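Local atomic coordinates of LAIR1 ecotodomain from MGD21 antibody (Homo sapiens, PDB entry 7JZK), a protein that binds the V2 domain of a Plasmodium RIFIN as the immunoglobulin-type LAIR1 ectodomain inserted in the antibody MGD21. Residues 22-27 against 74-79; 34-39 against 45-50. One frame throughout, in Å; residues are numbered along the deposited sequence.

Interaction 1: 22-27 against 74-79; sequences VTFVCR and GLFRCI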
ATOM      1  N   VAL A  22      12.174  18.110  -2.324  1.00 55.79           N
ATOM      2  CA  VAL A  22      12.972  17.229  -3.174  1.00 51.60           C
ATOM      3  C   VAL A  22      12.032  16.548  -4.154  1.00 50.87           C
ATOM      4  O   VAL A  22      10.855  16.351  -3.861  1.00 52.53           O
ATOM      5  CB  VAL A  22      13.769  16.190  -2.345  1.00 50.04           C
ATOM      6  CG1 VAL A  22      12.849  15.136  -1.764  1.00 50.53           C
ATOM      7  CG2 VAL A  22      14.831  15.512  -3.204  1.00 51.75           C
ATOM      8  N   THR A  23      12.533  16.241  -5.353  1.00 48.10           N
ATOM      9  CA  THR A  23      11.737  15.523  -6.344  1.00 50.94           C
ATOM     10  C   THR A  23      12.528  14.356  -6.928  1.00 55.00           C
ATOM     11  O   THR A  23      13.629  14.545  -7.459  1.00 50.67           O
ATOM     12  CB  THR A  23      11.279  16.446  -7.476  1.00 49.01           C
ATOM     13  OG1 THR A  23      10.786  17.673  -6.922  1.00 52.72           O
ATOM     14  CG2 THR A  23      10.166  15.771  -8.273  1.00 43.95           C
ATOM     15  N   PHE A  24      11.946  13.160  -6.859  1.00 53.01           N
ATOM     16  CA  PHE A  24      12.513  11.979  -7.489  1.00 50.78           C
ATOM     17  C   PHE A  24      11.927  11.867  -8.882  1.00 47.63           C
ATOM     18  O   PHE A  24      10.704  11.847  -9.042  1.00 48.13           O
ATOM     19  CB  PHE A  24      12.190  10.719  -6.679  1.00 48.57           C
ATOM     20  CG  PHE A  24      12.773  10.728  -5.305  1.00 44.52           C
ATOM     21  CD1 PHE A  24      12.017  11.124  -4.225  1.00 45.53           C
ATOM     22  CD2 PHE A  24      14.094  10.391  -5.104  1.00 47.54           C
ATOM     23  CE1 PHE A  24      12.555  11.165  -2.963  1.00 44.73           C
ATOM     24  CE2 PHE A  24      14.640  10.413  -3.846  1.00 45.23           C
ATOM     25  CZ  PHE A  24      13.868  10.811  -2.770  1.00 46.24           C
ATOM     26  N   VAL A  25      12.805  11.767  -9.873  1.00 53.88           N
ATOM     27  CA  VAL A  25      12.449  11.663 -11.286  1.00 53.02           C
ATOM     28  C   VAL A  25      12.810  10.263 -11.753  1.00 48.16           C
ATOM     29  O   VAL A  25      13.979   9.851 -11.681  1.00 41.71           O
ATOM     30  CB  VAL A  25      13.160  12.726 -12.140  1.00 56.62           C
ATOM     31  CG1 VAL A  25      12.641  12.689 -13.575  1.00 53.31           C
ATOM     32  CG2 VAL A  25      12.991  14.118 -11.526  1.00 52.31           C
ATOM     33  N   CYS A  26      11.794   9.526 -12.178  1.00 47.17           N
ATOM     34  CA  CYS A  26      11.932   8.175 -12.688  1.00 50.84           C
ATOM     35  C   CYS A  26      11.814   8.209 -14.203  1.00 53.63           C
ATOM     36  O   CYS A  26      10.846   8.760 -14.739  1.00 51.36           O
ATOM     37  CB  CYS A  26      10.852   7.275 -12.096  1.00 49.11           C
ATOM     38  SG  CYS A  26      11.011   7.012 -10.348  1.00 57.29           S
ATOM     39  N   ARG A  27      12.803   7.651 -14.889  1.00 54.51           N
ATOM     40  CA  ARG A  27      12.825   7.660 -16.345  1.00 54.47           C
ATOM     41  C   ARG A  27      12.885   6.249 -16.889  1.00 49.29           C
ATOM     42  O   ARG A  27      13.642   5.409 -16.388  1.00 45.31           O
ATOM     43  CB  ARG A  27      13.975   8.490 -16.886  1.00 52.42           C
ATOM     44  CG  ARG A  27      13.658   9.969 -16.840  1.00 59.51           C
ATOM     45  CD  ARG A  27      14.686  10.777 -17.579  1.00 65.07           C
ATOM     46  NE  ARG A  27      15.075  11.994 -16.862  1.00 70.24           N
ATOM     47  CZ  ARG A  27      15.805  12.039 -15.751  1.00 79.28           C
ATOM     48  NH1 ARG A  27      16.094  13.215 -15.202  1.00 80.40           N
ATOM     49  NH2 ARG A  27      16.235  10.922 -15.169  1.00 84.78           N
ATOM     50  N   GLY A  74      16.897   8.098   3.284  1.00 44.32           N
ATOM     51  CA  GLY A  74      17.053   6.680   3.045  1.00 41.53           C
ATOM     52  C   GLY A  74      17.050   6.363   1.562  1.00 44.47           C
ATOM     53  O   GLY A  74      17.271   7.228   0.719  1.00 46.84           O
ATOM     54  N   LEU A  75      16.765   5.115   1.224  1.00 47.69           N
ATOM     55  CA  LEU A  75      16.820   4.637  -0.148  1.00 36.67           C
ATOM     56  C   LEU A  75      15.485   4.696  -0.900  1.00 40.62           C
ATOM     57  O   LEU A  75      14.427   4.456  -0.325  1.00 45.68           O
ATOM     58  CB  LEU A  75      17.365   3.209  -0.142  1.00 37.80           C
ATOM     59  CG  LEU A  75      18.886   2.979  -0.019  1.00 41.07           C
ATOM     60  CD1 LEU A  75      19.586   3.826   1.006  1.00 36.77           C
ATOM     61  CD2 LEU A  75      19.192   1.526   0.189  1.00 37.76           C
ATOM     62  N   PHE A  76      15.565   5.021  -2.200  1.00 38.68           N
ATOM     63  CA  PHE A  76      14.451   5.097  -3.144  1.00 37.89           C
ATOM     64  C   PHE A  76      14.891   4.481  -4.468  1.00 39.56           C
ATOM     65  O   PHE A  76      16.065   4.548  -4.828  1.00 42.31           O
ATOM     66  CB  PHE A  76      13.981   6.548  -3.420  1.00 37.39           C
ATOM     67  CG  PHE A  76      13.457   7.277  -2.202  1.00 46.77           C
ATOM     68  CD1 PHE A  76      14.335   7.911  -1.321  1.00 43.86           C
ATOM     69  CD2 PHE A  76      12.083   7.345  -1.939  1.00 45.20           C
ATOM     70  CE1 PHE A  76      13.857   8.589  -0.208  1.00 44.89           C
ATOM     71  CE2 PHE A  76      11.601   8.029  -0.829  1.00 42.84           C
ATOM     72  CZ  PHE A  76      12.489   8.646   0.041  1.00 44.37           C
ATOM     73  N   ARG A  77      13.952   3.887  -5.209  1.00 42.21           N
ATOM     74  CA  ARG A  77      14.294   3.350  -6.528  1.00 41.94           C
ATOM     75  C   ARG A  77      13.032   3.269  -7.379  1.00 39.16           C
ATOM     76  O   ARG A  77      11.917   3.325  -6.865  1.00 40.05           O
ATOM     77  CB  ARG A  77      14.971   1.982  -6.429  1.00 34.96           C
ATOM     78  CG  ARG A  77      14.014   0.825  -6.266  1.00 34.60           C
ATOM     79  CD  ARG A  77      14.789  -0.442  -6.087  1.00 32.02           C
ATOM     80  NE  ARG A  77      13.932  -1.574  -5.748  1.00 30.92           N
ATOM     81  CZ  ARG A  77      14.382  -2.826  -5.628  1.00 33.42           C
ATOM     82  NH1 ARG A  77      15.673  -3.092  -5.822  1.00 35.26           N
ATOM     83  NH2 ARG A  77      13.550  -3.815  -5.333  1.00 33.66           N
ATOM     84  N   CYS A  78      13.212   3.140  -8.685  1.00 35.86           N
ATOM     85  CA  CYS A  78      12.078   3.148  -9.596  1.00 37.03           C
ATOM     86  C   CYS A  78      11.868   1.780 -10.216  1.00 37.60           C
ATOM     87  O   CYS A  78      12.792   0.969 -10.347  1.00 36.72           O
ATOM     88  CB  CYS A  78      12.233   4.181 -10.722  1.00 40.34           C
ATOM     89  SG  CYS A  78      12.684   5.857 -10.187  1.00 64.78           S
ATOM     90  N   ILE A  79      10.619   1.526 -10.570  1.00 42.94           N
ATOM     91  CA  ILE A  79      10.286   0.360 -11.367  1.00 44.57           C
ATOM     92  C   ILE A  79       9.058   0.738 -12.174  1.00 44.51           C
ATOM     93  O   ILE A  79       8.226   1.527 -11.731  1.00 44.21           O
ATOM     94  CB  ILE A  79      10.062  -0.889 -10.484  1.00 42.98           C
ATOM     95  CG1 ILE A  79       9.866  -2.144 -11.333  1.00 38.65           C
ATOM     96  CG2 ILE A  79       8.892  -0.687  -9.571  1.00 36.05           C
ATOM     97  CD1 ILE A  79       9.704  -3.378 -10.501  1.00 35.22           C
TER

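Interaction 2: 34-39 against 45-50; sequences TFRLER and YSDTED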
ATOM      1  N   THR A  34       2.659   2.562 -15.688  1.00 47.21           N
ATOM      2  CA  THR A  34       2.753   2.990 -14.306  1.00 51.41           C
ATOM      3  C   THR A  34       4.214   3.039 -13.880  1.00 47.65           C
ATOM      4  O   THR A  34       4.988   2.123 -14.171  1.00 48.43           O
ATOM      5  CB  THR A  34       2.000   2.031 -13.373  1.00 46.24           C
ATOM      6  OG1 THR A  34       0.724   1.705 -13.931  1.00 53.07           O
ATOM      7  CG2 THR A  34       1.736   2.715 -12.091  1.00 55.39           C
ATOM      8  N   PHE A  35       4.569   4.100 -13.168  1.00 42.80           N
ATOM      9  CA  PHE A  35       5.826   4.181 -12.443  1.00 46.70           C
ATOM     10  C   PHE A  35       5.550   3.940 -10.964  1.00 45.96           C
ATOM     11  O   PHE A  35       4.614   4.523 -10.410  1.00 43.27           O
ATOM     12  CB  PHE A  35       6.455   5.558 -12.606  1.00 47.71           C
ATOM     13  CG  PHE A  35       7.605   5.574 -13.527  1.00 50.34           C
ATOM     14  CD1 PHE A  35       7.520   6.229 -14.740  1.00 56.45           C
ATOM     15  CD2 PHE A  35       8.755   4.889 -13.210  1.00 56.45           C
ATOM     16  CE1 PHE A  35       8.595   6.229 -15.615  1.00 57.81           C
ATOM     17  CE2 PHE A  35       9.819   4.879 -14.061  1.00 54.67           C
ATOM     18  CZ  PHE A  35       9.747   5.554 -15.270  1.00 55.64           C
ATOM     19  N   ARG A  36       6.376   3.116 -10.316  1.00 42.85           N
ATOM     20  CA  ARG A  36       6.290   2.870  -8.880  1.00 42.15           C
ATOM     21  C   ARG A  36       7.616   3.247  -8.236  1.00 41.70           C
ATOM     22  O   ARG A  36       8.675   2.720  -8.619  1.00 42.68           O
ATOM     23  CB  ARG A  36       5.970   1.404  -8.592  1.00 41.79           C
ATOM     24  CG  ARG A  36       6.272   0.910  -7.190  1.00 40.48           C
ATOM     25  CD  ARG A  36       5.663  -0.479  -6.975  1.00 37.79           C
ATOM     26  NE  ARG A  36       4.227  -0.510  -7.255  1.00 36.57           N
ATOM     27  CZ  ARG A  36       3.468  -1.604  -7.159  1.00 36.84           C
ATOM     28  NH1 ARG A  36       4.005  -2.768  -6.791  1.00 32.95           N
ATOM     29  NH2 ARG A  36       2.168  -1.541  -7.428  1.00 37.27           N
ATOM     30  N   LEU A  37       7.542   4.122  -7.233  1.00 39.30           N
ATOM     31  CA  LEU A  37       8.690   4.578  -6.465  1.00 40.42           C
ATOM     32  C   LEU A  37       8.720   3.806  -5.161  1.00 41.59           C
ATOM     33  O   LEU A  37       7.754   3.863  -4.390  1.00 43.95           O
ATOM     34  CB  LEU A  37       8.612   6.076  -6.210  1.00 35.56           C
ATOM     35  CG  LEU A  37       9.639   6.631  -5.239  1.00 38.13           C
ATOM     36  CD1 LEU A  37      11.006   6.738  -5.920  1.00 38.55           C
ATOM     37  CD2 LEU A  37       9.142   8.009  -4.839  1.00 34.22           C
ATOM     38  N   GLU A  38       9.774   3.027  -5.001  1.00 38.28           N
ATOM     39  CA  GLU A  38       9.877   2.132  -3.842  1.00 39.26           C
ATOM     40  C   GLU A  38      10.884   2.667  -2.845  1.00 42.35           C
ATOM     41  O   GLU A  38      11.795   3.371  -3.243  1.00 44.45           O
ATOM     42  CB  GLU A  38      10.317   0.749  -4.301  1.00 33.99           C
ATOM     43  CG  GLU A  38       9.258  -0.105  -4.952  1.00 33.70           C
ATOM     44  CD  GLU A  38       9.809  -1.479  -5.281  1.00 34.82           C
ATOM     45  OE1 GLU A  38       9.119  -2.256  -5.937  1.00 31.49           O
ATOM     46  OE2 GLU A  38      10.933  -1.760  -4.870  1.00 33.63           O
ATOM     47  N   ARG A  39      10.682   2.338  -1.583  1.00 43.10           N
ATOM     48  CA  ARG A  39      11.660   2.693  -0.542  1.00 43.18           C
ATOM     49  C   ARG A  39      12.630   1.529  -0.387  1.00 43.08           C
ATOM     50  O   ARG A  39      12.675   0.681  -1.258  1.00 40.33           O
ATOM     51  CB  ARG A  39      10.936   3.018   0.761  1.00 50.37           C
ATOM     52  CG  ARG A  39      10.024   4.230   0.688  1.00 48.28           C
ATOM     53  CD  ARG A  39      10.342   5.176   1.825  1.00 57.25           C
ATOM     54  NE  ARG A  39      11.745   5.553   1.806  1.00 67.07           N
ATOM     55  CZ  ARG A  39      12.316   6.379   2.668  1.00 60.42           C
ATOM     56  NH1 ARG A  39      11.607   6.933   3.633  1.00 55.24           N
ATOM     57  NH2 ARG A  39      13.601   6.646   2.562  1.00 58.72           N
ATOM     58  N   TYR A  45       5.668   1.767  -1.064  1.00 47.14           N
ATOM     59  CA  TYR A  45       5.743   2.302  -2.439  1.00 42.88           C
ATOM     60  C   TYR A  45       4.662   3.322  -2.774  1.00 42.83           C
ATOM     61  O   TYR A  45       3.645   3.355  -2.094  1.00 43.59           O
ATOM     62  CB  TYR A  45       5.759   1.143  -3.437  1.00 36.71           C
ATOM     63  CG  TYR A  45       4.551   0.255  -3.550  1.00 36.29           C
ATOM     64  CD1 TYR A  45       4.620  -1.073  -3.179  1.00 37.70           C
ATOM     65  CD2 TYR A  45       3.374   0.710  -4.115  1.00 40.35           C
ATOM     66  CE1 TYR A  45       3.536  -1.917  -3.319  1.00 37.37           C
ATOM     67  CE2 TYR A  45       2.275  -0.115  -4.248  1.00 32.33           C
ATOM     68  CZ  TYR A  45       2.358  -1.433  -3.851  1.00 33.57           C
ATOM     69  OH  TYR A  45       1.282  -2.247  -3.992  1.00 34.04           O
ATOM     70  N   SER A  46       4.885   4.112  -3.822  1.00 42.23           N
ATOM     71  CA  SER A  46       3.851   4.999  -4.343  1.00 33.73           C
ATOM     72  C   SER A  46       3.829   4.862  -5.855  1.00 46.39           C
ATOM     73  O   SER A  46       4.883   4.896  -6.505  1.00 42.11           O
ATOM     74  CB  SER A  46       4.108   6.444  -3.939  1.00 38.68           C
ATOM     75  OG  SER A  46       3.786   6.635  -2.567  1.00 47.07           O
ATOM     76  N   ASP A  47       2.632   4.719  -6.409  1.00 44.98           N
ATOM     77  CA  ASP A  47       2.430   4.523  -7.834  1.00 41.58           C
ATOM     78  C   ASP A  47       1.897   5.801  -8.470  1.00 42.91           C
ATOM     79  O   ASP A  47       1.235   6.611  -7.819  1.00 44.35           O
ATOM     80  CB  ASP A  47       1.461   3.365  -8.083  1.00 42.70           C
ATOM     81  CG  ASP A  47       2.149   2.002  -8.029  1.00 49.06           C
ATOM     82  OD1 ASP A  47       3.347   1.970  -7.713  1.00 49.48           O
ATOM     83  OD2 ASP A  47       1.491   0.955  -8.236  1.00 48.26           O
ATOM     84  N   THR A  48       2.195   5.973  -9.755  1.00 48.64           N
ATOM     85  CA  THR A  48       1.647   7.078 -10.527  1.00 47.49           C
ATOM     86  C   THR A  48       1.442   6.614 -11.957  1.00 49.26           C
ATOM     87  O   THR A  48       2.278   5.894 -12.521  1.00 48.49           O
ATOM     88  CB  THR A  48       2.562   8.312 -10.491  1.00 46.15           C
ATOM     89  OG1 THR A  48       1.891   9.424 -11.092  1.00 50.09           O
ATOM     90  CG2 THR A  48       3.852   8.056 -11.231  1.00 42.92           C
ATOM     91  N   GLU A  49       0.318   7.014 -12.535  1.00 49.14           N
ATOM     92  CA  GLU A  49       0.099   6.796 -13.953  1.00 56.41           C
ATOM     93  C   GLU A  49       0.184   8.081 -14.759  1.00 50.52           C
ATOM     94  O   GLU A  49       0.053   8.032 -15.979  1.00 59.13           O
ATOM     95  CB  GLU A  49      -1.247   6.114 -14.209  1.00 48.82           C
ATOM     96  CG  GLU A  49      -1.341   4.701 -13.686  1.00 53.48           C
ATOM     97  CD  GLU A  49      -2.571   3.989 -14.225  1.00 69.55           C
ATOM     98  OE1 GLU A  49      -3.418   3.519 -13.429  1.00 69.46           O
ATOM     99  OE2 GLU A  49      -2.692   3.908 -15.465  1.00 75.79           O
ATOM    100  N   ASP A  50       0.414   9.226 -14.125  1.00 51.28           N
ATOM    101  CA  ASP A  50       0.657  10.435 -14.902  1.00 58.23           C
ATOM    102  C   ASP A  50       2.122  10.380 -15.329  1.00 59.09           C
ATOM    103  O   ASP A  50       3.014  10.920 -14.671  1.00 54.52           O
ATOM    104  CB  ASP A  50       0.336  11.690 -14.097  1.00 58.34           C
ATOM    105  CG  ASP A  50       0.691  12.990 -14.844  1.00 74.13           C
ATOM    106  OD1 ASP A  50       0.792  12.993 -16.100  1.00 70.80           O
ATOM    107  OD2 ASP A  50       0.903  14.014 -14.158  1.00 82.43           O
TER

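Interaction 1: 22-27 against 74-79
C26 and C78 mark the close end of two strands, 22-27 and 74-79, that run in roughly the same direction at 29° while their axes approach to 7.4 Å. This spacing is too wide for backbone pairing, and the two are joined by side chains alone. The CA atoms of C26 and C78 lie 5.9 Å apart, whereas those of F24 and F76 are separated by 8.4 Å, evidence that the strands diverge toward their N-terminal ends. At the narrow end the SG atoms of C26 and C78 form a disulfide of 2.0 Å with a left-handed chi3 of -75°. Both CB atoms already point across the gap, and with each SG anti to its own carbonyl carbon the two sulfurs meet in it.

Two residues back, the wider gap is filled by the F24 and F76 rings. CZ of F24 reaches over one face of the F76 ring, offset toward its rim, and meets CD1 of F76 at 3.3 Å, a tight apolar contact. F76 CG in turn lies above a face of F24. The centroids are 4.1 Å apart but the planes are inclined by 31°, so the pair overlaps obliquely, neither as a parallel stack nor edge to face.

Beyond the pair, I8 of strand 7-11 packs on both F24 and C78, and L37 of strand 34-38 touches F76. Backbone bonds tie F24 to F63 and C26 to A61, placing strand 22-28 in the four-stranded sheet, while strand 74-82 belongs to the other one. A cystine bridging facing sheets at the centre of the domain, here with the F24-F76 pair packed beside it, is the hallmark of the immunoglobulin β-sandwich, where the disulfide links strands B and F.

Interaction 2: 34-39 against 45-50
R36, Y45 and D47 form the polar side of a β-hairpin in which strands 34-38 and 45-48 pair antiparallel. The R36 guanidinium lies flat on one face of the Y45 ring, with planes only 8° apart. Its CZ stands 3.6 Å from the ring centroid, over the face, which makes this a cation-pi stack; CD of R36 adds a CH-pi contact to the same ring. The aliphatic chain of R36 is extended until chi3, where a bend of -55° turns the guanidinium over the tyrosine.

D47 takes the edge of that guanidinium instead of a face. NH2 of R36 donates to the syn lone pair of D47 OD2 at 2.7 Å, a nearly straight bond at 164° that lies in the guanidinium plane. The second arm of the salt bridge, from NE to OD1, is less secure because OD1 is crowded in the model. Stack and carboxylate together restrain the guanidinium in tilt and rotation.

The RIFIN chain meets both faces: its R92 makes a cation-pi contact with Y45, and on the side of L37 and T48 its A78 N is hydrogen-bonded to S46 OG. E38, on the same face as R36, forms a salt bridge with R77 of strand 74-82 in its own chain.

On the other face, CB of F35 meets CG2 of T48 at 3.9 Å, and both residues pack on A61 of the facing sheet. Paired backbone bonds at F35-T48 and L37-S46 fix the register. Near the far end of the hairpin, CG2 of T34, anti to its own N, approaches the carbonyl O of T48 to 3.3 Å.

How the interactions relate
Interaction 1 spans the two sheets of the sandwich, and interaction 2 extends one of them: strand 74-82 adjoins strand 34-38, with 45-48 beyond it. Their centres are 9 Å apart. The join is partly backbone, a probable hydrogen bond between I79 O and R36 N of 2.8 Å, and partly charge, R77 NE lying 3.1 Å from E38 OE2 in a salt bridge. Inside the core, CE2 of F35 packs 3.3 Å from CB of C26, bringing the hairpin against the disulfide. The RIFIN chain touches both contacts: its A78 packs on F76 and L37, its A99 on I79 and R36. The RIFIN-binding surface of LAIR1 thus straddles the hairpin and strand 74-82.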